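Local coordinates for alpha-fucosidase GH29 (Fusarium graminearum, PDB 4PSR), which is an alpha-L-fucosidase of glycoside hydrolase family 29 that probably releases alpha-linked L-fucose from the carbohydrate chains of glycoproteins, at residues 528-531 and 535-538; 304-309 and 357-362; 469-474 and 487-492. All coordinates share one frame; numbering follows the deposited sequence. Where two conformers were deposited one is given.

Overall arrangement
From the N terminus, interaction 2 comes first: it closes a loop of 47 residues that includes helix 322-334 and strand 337-343, and ties the end of strand 300-305 to helix 353-369 in the catalytic barrel. Interaction 3 spans a shorter 12-residue loop and presses two antiparallel sheets together in the next domain. Interaction 1 comes last, bridging three residues between helix 526-532 and the turn that follows it. The three lie in series, and none nests in or crosses another. Their centres are about 32 Å apart for interactions 2 and 3, about 27 Å for interactions 1 and 3, and about 38 Å for interactions 1 and 2.

Interaction 1: residues 528-531 and 535-538; sequences FLTE and KPEE
Leu529 and Thr530, on the short helix 526-532, pack against Lys535 and Pro536 where the chain turns back after the helix, in the beta-rich C-terminal region, and leads into the 3-10 segment 536-538. The nearest CA atoms, those of Thr530 and Lys535, are 4.2 Å apart. Methyl CD1 of Leu529 meets Pro536 CB at 4.0 Å, an apolar touch on the buried side of the turn. Thr530 lies on the more open side: its OG1 is 3.7 Å from Pro536 CD, while its methyl CG2 comes to 4.1 Å from Lys535 CG. That hydroxyl is beside its own backbone N (chi1 -62°), from where it hydrogen-bonds the carbonyl of Thr526 one helical turn back; Pro536 CD offers it no polar partner, so that approach is van der Waals packing. The turn is closed internally by Glu538 N donating to Lys535 O at 2.9 Å. Together the segments bury 181 Å². The helix also rests on strand 516-519, where Leu519 receives both Phe528 and Leu529, and Glu531 forms salt bridges with Arg297 and Arg25. Beyond the turn the chain enters strand 541-544.

Interaction 2: residues 304-309 and 357-362; sequences DAISAS and KVLNDI
Asp361 OD2, on the helix that brings Val358 to Ile306, is held by two groups: Lys357 NZ, 2.9 Å away in a salt bridge using the oxygen's syn lone pair, and the hydroxyl of Ser322 at the start of helix 322-334. Because Lys357 is one turn earlier in helix 353-369, the bridge runs along the helix flank. Val358 also packs on Ser322, which links this polar edge to the buried contact. There Ile306, just past the barrel strand 300-305, and Val358 reach toward each other tip to tip. Ile306 CD1 comes to 3.7 Å from Val358 CG1, and the second branches pair as well, Ile306 CG2 lying 3.9 Å from Val358 CG2. With CG1 anti to the carbonyl carbon (chi1 -56°) and the chain extended to CD1 (chi2 175°), Ile306 also brings that methyl to 4.2 Å from Leu359 CG. The helix is the one that follows the eighth strand of the TIM barrel, so the contact joins the C-terminal end of the seventh strand to the last barrel helix. Leu341 and Ile343 of strand 337-343 touch Ile306, and helix 322-334 meets Val358 through Met325. All three touching residues are buried, and the methyl contacts have no polar bond across them, which implies that dispersion and exclusion of water hold the pair, with shape rather than direction fixing its fit.

Interaction 3: residues 469-474 and 487-492; sequences DALDIT and LKLTFD
Ile473 extends from strand 471-474 toward Leu487 of strand 485-491. Its CB is still 4.7 Å from Leu487 CD1, beyond close packing. From there CG1, anti to the carbonyl carbon (chi1 -57°), carries the chain on. The extended second torsion (chi2 173°) then sets CD1 at the tip, where it meets Leu487 CD1 head-on at 4.0 Å. That same Ile473 methyl, CD1, lies 4.0 Å from Leu471 CD2 on its own strand, giving a continuous apolar surface. Leu471 makes the second contact: its CD2 reaches Leu489 CD2, again at 4.0 Å and tip to tip. The order of the pairs, 471 with 489 and 473 with 487, shows that residue numbers rise on one strand as they fall on the other.

The two sheets involved face each other as the layers of a beta sandwich. Strand 471-474 is the middle of a three-stranded antiparallel sheet, and strand 485-491 belongs to a six-stranded one; the nearest CA atoms, of Ile473 and Leu487, are 9.5 Å apart, so the strands are stacked in separate layers and are not hydrogen-bonded neighbours. All four residues are buried, and 140 Å² is covered between the segments. Leu487 also packs on Val429 and Leu450, and Leu489 on Val418 and Leu434. Polar residues between them serve other partners: Asp472 hydrogen-bonds Ser430 and Ser467, and Lys488 forms a salt bridge with Glu371.

Interaction 1: residues 528-531 and 535-538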
# COMPACT_ATOMS: atom_id res chain seq x y z
N PHE A 528 5.43 13.50 -12.64
CA PHE A 528 4.75 14.13 -11.52
C PHE A 528 3.81 15.21 -12.03
O PHE A 528 2.64 15.23 -11.67
CB PHE A 528 5.75 14.72 -10.52
CG PHE A 528 5.10 15.28 -9.28
CD1 PHE A 528 4.39 16.48 -9.34
CD2 PHE A 528 5.22 14.65 -8.04
CE1 PHE A 528 3.79 16.98 -8.21
CE2 PHE A 528 4.61 15.14 -6.92
CZ PHE A 528 3.90 16.32 -7.00
N LEU A 529 4.32 16.12 -12.83
CA LEU A 529 3.55 17.30 -13.21
C LEU A 529 2.36 16.88 -14.07
O LEU A 529 1.23 17.38 -13.88
CB LEU A 529 4.47 18.32 -13.90
CG LEU A 529 5.53 18.94 -12.99
CD1 LEU A 529 6.71 19.52 -13.82
CD2 LEU A 529 4.92 19.98 -12.04
N THR A 530 2.58 15.94 -14.97
CA THR A 530 1.53 15.43 -15.82
C THR A 530 0.43 14.80 -14.97
O THR A 530 -0.75 15.10 -15.14
CB THR A 530 2.08 14.39 -16.82
OG1 THR A 530 3.04 15.03 -17.67
CG2 THR A 530 0.97 13.79 -17.67
N GLU A 531 0.80 13.93 -14.03
CA GLU A 531 -0.23 13.27 -13.21
C GLU A 531 -0.98 14.28 -12.33
O GLU A 531 -2.18 14.09 -12.05
CB GLU A 531 0.37 12.16 -12.35
CG GLU A 531 -0.71 11.20 -11.79
CD GLU A 531 -0.17 10.28 -10.72
OE1 GLU A 531 0.21 10.79 -9.66
OE2 GLU A 531 -0.12 9.05 -10.95
N LYS A 535 0.76 19.01 -17.80
CA LYS A 535 1.91 18.62 -18.58
C LYS A 535 2.88 19.78 -18.60
O LYS A 535 2.48 20.94 -18.80
CB LYS A 535 1.51 18.24 -20.01
CG LYS A 535 0.56 17.06 -20.10
CD LYS A 535 0.16 16.79 -21.55
CE LYS A 535 -0.79 15.61 -21.66
NZ LYS A 535 -1.16 15.33 -23.08
N PRO A 536 4.16 19.51 -18.39
CA PRO A 536 5.07 20.63 -18.18
C PRO A 536 5.24 21.50 -19.44
O PRO A 536 5.47 22.70 -19.32
CB PRO A 536 6.39 19.95 -17.77
CG PRO A 536 6.26 18.52 -18.16
CD PRO A 536 4.80 18.21 -18.13
N GLU A 537 5.07 20.90 -20.62
CA GLU A 537 5.07 21.66 -21.87
C GLU A 537 3.98 22.75 -21.91
O GLU A 537 4.09 23.69 -22.70
CB GLU A 537 4.89 20.72 -23.07
CG GLU A 537 3.44 20.32 -23.35
CD GLU A 537 3.28 18.91 -23.88
OE1 GLU A 537 2.47 18.72 -24.82
OE2 GLU A 537 3.93 17.99 -23.36
N GLU A 538 2.95 22.61 -21.08
CA GLU A 538 1.82 23.55 -21.05
C GLU A 538 1.95 24.63 -19.98
O GLU A 538 1.08 25.50 -19.85
CB GLU A 538 0.50 22.81 -20.85
CG GLU A 538 0.14 21.92 -22.04
CD GLU A 538 -1.20 21.24 -21.90
OE1 GLU A 538 -2.07 21.76 -21.18
OE2 GLU A 538 -1.39 20.18 -22.54

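Interaction 2: residues 304-309 and 357-362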
# COMPACT_ATOMS: atom_id res chain seq x y z
N ASP A 304 0.20 -2.00 5.66
CA ASP A 304 0.21 -1.77 7.10
C ASP A 304 -0.35 -3.01 7.78
O ASP A 304 -0.68 -3.98 7.10
CB ASP A 304 -0.60 -0.54 7.47
CG ASP A 304 0.05 0.25 8.60
OD1 ASP A 304 0.42 -0.36 9.63
OD2 ASP A 304 0.19 1.48 8.44
N ALA A 305 -0.47 -2.99 9.11
CA ALA A 305 -0.91 -4.18 9.83
C ALA A 305 -1.59 -3.78 11.12
O ALA A 305 -1.22 -2.77 11.71
CB ALA A 305 0.29 -5.07 10.11
N ILE A 306 -2.61 -4.52 11.55
CA ILE A 306 -3.23 -4.26 12.83
C ILE A 306 -2.20 -4.59 13.95
O ILE A 306 -2.28 -4.03 14.99
CB ILE A 306 -4.61 -5.03 13.01
CG1 ILE A 306 -5.57 -4.67 11.86
CG2 ILE A 306 -5.25 -4.69 14.34
CD1 ILE A 306 -6.88 -5.46 11.91
N SER A 307 -1.53 -5.69 13.74
CA SER A 307 -0.61 -6.16 14.73
C SER A 307 0.47 -5.12 14.99
O SER A 307 0.94 -4.46 14.08
CB SER A 307 0.02 -7.42 14.22
OG SER A 307 1.10 -7.74 15.04
N ALA A 308 0.77 -4.97 16.27
CA ALA A 308 1.83 -4.11 16.75
C ALA A 308 3.05 -4.96 17.02
O ALA A 308 4.06 -4.47 17.51
CB ALA A 308 1.38 -3.42 18.00
N SER A 309 2.95 -6.25 16.68
CA SER A 309 4.05 -7.16 16.84
C SER A 309 4.59 -7.46 15.38
O SER A 309 5.09 -6.55 14.75
CB SER A 309 3.57 -8.35 17.70
OG SER A 309 3.06 -7.90 18.99
N LYS A 357 -12.77 -6.42 15.73
CA LYS A 357 -13.23 -5.10 16.17
C LYS A 357 -12.58 -3.95 15.38
O LYS A 357 -13.26 -3.01 14.98
CB LYS A 357 -12.99 -4.94 17.67
CG LYS A 357 -13.12 -3.52 18.22
CD LYS A 357 -14.53 -2.95 18.16
CE LYS A 357 -14.68 -1.78 19.13
NZ LYS A 357 -13.41 -0.99 19.29
N VAL A 358 -11.28 -4.03 15.13
CA VAL A 358 -10.63 -3.02 14.31
C VAL A 358 -11.25 -2.98 12.91
O VAL A 358 -11.54 -1.90 12.40
CB VAL A 358 -9.11 -3.27 14.26
CG1 VAL A 358 -8.45 -2.38 13.24
CG2 VAL A 358 -8.51 -3.03 15.65
N LEU A 359 -11.43 -4.14 12.28
CA LEU A 359 -11.99 -4.17 10.94
C LEU A 359 -13.41 -3.61 10.93
O LEU A 359 -13.77 -2.86 10.04
CB LEU A 359 -12.00 -5.60 10.38
CG LEU A 359 -10.61 -6.12 10.04
CD1 LEU A 359 -10.65 -7.61 9.85
CD2 LEU A 359 -10.08 -5.47 8.80
N ASN A 360 -14.22 -3.98 11.94
CA ASN A 360 -15.58 -3.45 12.06
C ASN A 360 -15.57 -1.92 12.16
O ASN A 360 -16.37 -1.21 11.52
CB ASN A 360 -16.27 -3.99 13.31
CG ASN A 360 -16.62 -5.46 13.25
OD1 ASN A 360 -16.62 -6.13 12.21
ND2 ASN A 360 -16.94 -5.99 14.41
N ASP A 361 -14.65 -1.38 12.95
CA ASP A 361 -14.53 0.06 13.15
C ASP A 361 -14.08 0.80 11.89
O ASP A 361 -14.56 1.88 11.58
CB ASP A 361 -13.53 0.42 14.27
CG ASP A 361 -14.03 0.08 15.67
OD1 ASP A 361 -15.25 -0.15 15.82
OD2 ASP A 361 -13.19 0.06 16.60
N ILE A 362 -13.11 0.23 11.15
CA ILE A 362 -12.76 0.82 9.85
C ILE A 362 -13.99 0.84 8.92
O ILE A 362 -14.23 1.83 8.23
CB ILE A 362 -11.57 0.05 9.20
CG1 ILE A 362 -10.31 0.19 10.05
CG2 ILE A 362 -11.34 0.56 7.78
CD1 ILE A 362 -9.24 -0.83 9.65

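Interaction 3: residues 469-474 and 487-492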
# COMPACT_ATOMS: atom_id res chain seq x y z
N ASP A 469 -4.05 33.84 7.85
CA ASP A 469 -3.50 32.55 8.21
C ASP A 469 -4.32 31.38 7.65
O ASP A 469 -3.74 30.33 7.36
CB ASP A 469 -3.41 32.41 9.74
CG ASP A 469 -2.34 33.30 10.36
OD1 ASP A 469 -1.41 33.74 9.65
OD2 ASP A 469 -2.43 33.56 11.58
N ALA A 470 -5.62 31.55 7.49
CA ALA A 470 -6.49 30.41 7.16
C ALA A 470 -7.92 30.73 6.79
O ALA A 470 -8.47 31.76 7.18
CB ALA A 470 -6.53 29.45 8.36
N LEU A 471 -8.56 29.80 6.10
CA LEU A 471 -10.02 29.75 6.10
C LEU A 471 -10.47 29.18 7.43
O LEU A 471 -10.24 28.00 7.74
CB LEU A 471 -10.56 28.91 4.94
CG LEU A 471 -12.05 28.54 4.92
CD1 LEU A 471 -12.94 29.79 4.98
CD2 LEU A 471 -12.43 27.70 3.70
N ASP A 472 -11.13 30.02 8.23
CA ASP A 472 -11.55 29.68 9.57
C ASP A 472 -13.02 29.30 9.57
O ASP A 472 -13.89 30.16 9.42
CB ASP A 472 -11.28 30.86 10.51
CG ASP A 472 -9.81 31.19 10.62
OD1 ASP A 472 -9.01 30.27 10.87
OD2 ASP A 472 -9.44 32.37 10.43
N ILE A 473 -13.30 28.01 9.76
CA ILE A 473 -14.63 27.43 9.64
C ILE A 473 -15.20 27.11 11.03
O ILE A 473 -14.61 26.36 11.80
CB ILE A 473 -14.58 26.13 8.81
CG1 ILE A 473 -13.98 26.41 7.43
CG2 ILE A 473 -15.96 25.51 8.70
CD1 ILE A 473 -13.72 25.14 6.56
N THR A 474 -16.38 27.66 11.32
CA THR A 474 -17.09 27.36 12.57
C THR A 474 -18.02 26.18 12.38
O THR A 474 -18.92 26.21 11.54
CB THR A 474 -17.89 28.57 13.03
OG1 THR A 474 -16.98 29.64 13.31
CG2 THR A 474 -18.69 28.26 14.29
N LEU A 487 -15.46 17.70 6.29
CA LEU A 487 -16.06 18.88 5.66
C LEU A 487 -15.99 18.75 4.14
O LEU A 487 -14.99 18.27 3.58
CB LEU A 487 -15.34 20.15 6.09
CG LEU A 487 -15.49 20.54 7.56
CD1 LEU A 487 -14.43 21.50 7.99
CD2 LEU A 487 -16.89 21.15 7.82
N LYS A 488 -17.05 19.20 3.47
CA LYS A 488 -17.14 19.14 2.01
C LYS A 488 -17.28 20.55 1.50
O LYS A 488 -18.26 21.24 1.85
CB LYS A 488 -18.33 18.28 1.58
CG LYS A 488 -18.60 18.24 0.09
CD LYS A 488 -19.80 17.35 -0.20
CE LYS A 488 -20.07 17.23 -1.68
NZ LYS A 488 -21.23 16.35 -1.94
N LEU A 489 -16.33 21.00 0.70
CA LEU A 489 -16.29 22.38 0.18
C LEU A 489 -16.52 22.33 -1.31
O LEU A 489 -15.74 21.74 -2.05
CB LEU A 489 -14.95 23.06 0.48
CG LEU A 489 -14.66 23.59 1.90
CD1 LEU A 489 -14.68 22.48 2.91
CD2 LEU A 489 -13.33 24.27 1.94
N THR A 490 -17.61 22.93 -1.77
CA THR A 490 -17.95 22.94 -3.19
C THR A 490 -17.66 24.29 -3.80
O THR A 490 -18.07 25.33 -3.25
CB THR A 490 -19.41 22.57 -3.40
OG1 THR A 490 -19.70 21.28 -2.83
CG2 THR A 490 -19.75 22.55 -4.90
N PHE A 491 -16.96 24.28 -4.92
CA PHE A 491 -16.55 25.49 -5.60
C PHE A 491 -17.23 25.55 -6.96
O PHE A 491 -17.53 24.52 -7.56
CB PHE A 491 -15.04 25.51 -5.79
CG PHE A 491 -14.26 25.64 -4.52
CD1 PHE A 491 -13.91 26.88 -4.04
CD2 PHE A 491 -13.86 24.51 -3.80
CE1 PHE A 491 -13.17 27.02 -2.86
CE2 PHE A 491 -13.12 24.64 -2.64
CZ PHE A 491 -12.78 25.89 -2.16
N ASP A 492 -17.55 26.75 -7.43
CA ASP A 492 -17.96 26.89 -8.83
C ASP A 492 -16.73 26.95 -9.67
O ASP A 492 -15.80 27.72 -9.40
CB ASP A 492 -18.75 28.15 -9.10
CG ASP A 492 -20.29 27.96 -8.85
OD1 ASP A 492 -20.78 26.85 -9.19
OD2 ASP A 492 -20.93 28.88 -8.34